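Local coordinates for DNA polymerase (Pyrobaculum calidifontis, PDB 5MDN), which probably catalyses template-directed DNA synthesis, adding deoxyribonucleotides from their triphosphates to a growing strand and releasing diphosphate, at residues S423-I428 / E532-F537. Sequence-based numbering, arbitrary orientation.
Sequences SMYPNI and ESVTAF
Ile428 holds CG1 beside its backbone N (chi1 -86°) and CG2 anti to that N, and both branches reach Phe537 CB. Val534 puts CG1 anti to its own N (chi1 176°), where the methyl meets the Tyr425 ring. The methyl comes in edge-on, level with the ring, with CG1 3.6 Å from Tyr425 CD1. The same CG1 is 4.1 Å from Ile428 CG2. Ile428 CD1 rests on the base of Phe537, 3.8 Å from its CB, while the phenyl ring leads away to stack with Tyr432. No hydrogen bond spans the contact, and the touching residues are buried. The segment 423-428 carries the SLYPSI-type sequence of motif A in family B polymerases. Its helix, 424-431, follows strand 416-420 of the palm sheet and here packs on the long helix 528-551. The short helical segments cross at 111°, with axes 10.0 Å apart. An alanine in place of Ile428 would probably open a gap between Val534 CG1 and Phe537 CB, leaving both with less apolar cover. Tyr425 also stacks on Tyr515, and Met424 and Ile428 touch Ala538 one residue beyond Phe537. Within the long helix, Thr535 OG1 donates to Glu532 O at 2.8 Å, from above the carbonyl plane.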
loop_
_atom_site.group_PDB
_atom_site.type_symbol
_atom_site.label_atom_id
_atom_site.label_comp_id
_atom_site.label_asym_id
_atom_site.label_seq_id
_atom_site.Cartn_x
_atom_site.Cartn_y
_atom_site.Cartn_z
ATOM N N SER A 423 8.890 -17.850 -2.712
ATOM C CA SER A 423 8.056 -18.968 -3.137
ATOM C C SER A 423 8.223 -20.200 -2.258
ATOM O O SER A 423 7.504 -21.185 -2.456
ATOM C CB SER A 423 8.361 -19.329 -4.593
ATOM O OG SER A 423 8.214 -18.206 -5.442
ATOM N N MET A 424 9.156 -20.167 -1.306
ATOM C CA MET A 424 9.363 -21.295 -0.402
ATOM C C MET A 424 8.134 -21.566 0.460
ATOM O O MET A 424 7.788 -22.726 0.713
ATOM C CB MET A 424 10.584 -21.017 0.471
ATOM C CG MET A 424 10.953 -22.102 1.458
ATOM S SD MET A 424 12.575 -21.743 2.148
ATOM C CE MET A 424 12.191 -20.307 3.142
ATOM N N TYR A 425 7.467 -20.511 0.927
ATOM C CA TYR A 425 6.410 -20.637 1.923
ATOM C C TYR A 425 5.157 -21.320 1.379
ATOM O O TYR A 425 4.589 -22.179 2.068
ATOM C CB TYR A 425 6.068 -19.266 2.501
ATOM C CG TYR A 425 7.235 -18.636 3.208
ATOM C CD1 TYR A 425 7.617 -19.069 4.470
ATOM C CD2 TYR A 425 7.973 -17.626 2.606
ATOM C CE1 TYR A 425 8.689 -18.505 5.119
ATOM C CE2 TYR A 425 9.048 -17.057 3.246
ATOM C CZ TYR A 425 9.400 -17.501 4.502
ATOM O OH TYR A 425 10.469 -16.933 5.140
ATOM N N PRO A 426 4.670 -20.979 0.178
ATOM C CA PRO A 426 3.584 -21.797 -0.392
ATOM C C PRO A 426 3.974 -23.253 -0.567
ATOM O O PRO A 426 3.171 -24.147 -0.270
ATOM C CB PRO A 426 3.298 -21.113 -1.736
ATOM C CG PRO A 426 3.720 -19.708 -1.534
ATOM C CD PRO A 426 4.929 -19.784 -0.650
ATOM N N ASN A 427 5.193 -23.514 -1.052
ATOM C CA ASN A 427 5.679 -24.885 -1.185
ATOM C C ASN A 427 5.602 -25.633 0.141
ATOM O O ASN A 427 5.077 -26.749 0.208
ATOM C CB ASN A 427 7.116 -24.884 -1.707
ATOM C CG ASN A 427 7.213 -25.310 -3.156
ATOM O OD1 ASN A 427 6.452 -24.845 -4.006
ATOM N ND2 ASN A 427 8.146 -26.210 -3.445
ATOM N N ILE A 428 6.146 -25.036 1.205
ATOM C CA ILE A 428 6.120 -25.666 2.524
ATOM C C ILE A 428 4.686 -25.973 2.945
ATOM O O ILE A 428 4.377 -27.075 3.415
ATOM C CB ILE A 428 6.833 -24.770 3.551
ATOM C CG1 ILE A 428 8.333 -25.059 3.546
ATOM C CG2 ILE A 428 6.265 -24.981 4.947
ATOM C CD1 ILE A 428 9.146 -24.023 4.267
ATOM N N GLU A 532 4.509 -21.011 13.299
ATOM C CA GLU A 532 5.733 -21.567 13.864
ATOM C C GLU A 532 6.185 -22.817 13.117
ATOM O O GLU A 532 7.391 -23.067 12.995
ATOM C CB GLU A 532 5.530 -21.870 15.349
ATOM C CG GLU A 532 5.390 -20.625 16.214
ATOM C CD GLU A 532 5.174 -20.948 17.680
ATOM O OE1 GLU A 532 4.927 -22.131 18.000
ATOM O OE2 GLU A 532 5.254 -20.019 18.510
ATOM N N SER A 533 5.240 -23.617 12.619
ATOM C CA SER A 533 5.612 -24.791 11.834
ATOM C C SER A 533 6.168 -24.394 10.472
ATOM O O SER A 533 7.090 -25.040 9.961
ATOM C CB SER A 533 4.410 -25.720 11.674
ATOM O OG SER A 533 3.954 -26.178 12.934
ATOM N N VAL A 534 5.616 -23.341 9.862
ATOM C CA VAL A 534 6.119 -22.888 8.569
ATOM C C VAL A 534 7.545 -22.367 8.701
ATOM O O VAL A 534 8.399 -22.640 7.849
ATOM C CB VAL A 534 5.176 -21.828 7.969
ATOM C CG1 VAL A 534 5.747 -21.282 6.670
ATOM C CG2 VAL A 534 3.800 -22.420 7.723
ATOM N N THR A 535 7.827 -21.608 9.765
ATOM C CA THR A 535 9.181 -21.103 9.979
ATOM C C THR A 535 10.169 -22.240 10.200
ATOM O O THR A 535 11.278 -22.225 9.651
ATOM C CB THR A 535 9.210 -20.144 11.170
ATOM O OG1 THR A 535 8.938 -20.869 12.375
ATOM C CG2 THR A 535 8.175 -19.049 11.001
ATOM N N ALA A 536 9.787 -23.234 11.008
ATOM C CA ALA A 536 10.713 -24.309 11.345
ATOM C C ALA A 536 11.064 -25.138 10.118
ATOM O O ALA A 536 12.229 -25.505 9.924
ATOM C CB ALA A 536 10.118 -25.194 12.440
ATOM N N PHE A 537 10.071 -25.449 9.281
ATOM C CA PHE A 537 10.370 -26.043 7.983
ATOM C C PHE A 537 11.242 -25.115 7.149
ATOM O O PHE A 537 12.183 -25.566 6.488
ATOM C CB PHE A 537 9.077 -26.376 7.236
ATOM C CG PHE A 537 8.499 -27.720 7.581
ATOM C CD1 PHE A 537 9.107 -28.886 7.139
ATOM C CD2 PHE A 537 7.334 -27.821 8.326
ATOM C CE1 PHE A 537 8.574 -30.125 7.446
ATOM C CE2 PHE A 537 6.796 -29.057 8.637
ATOM C CZ PHE A 537 7.416 -30.211 8.195
#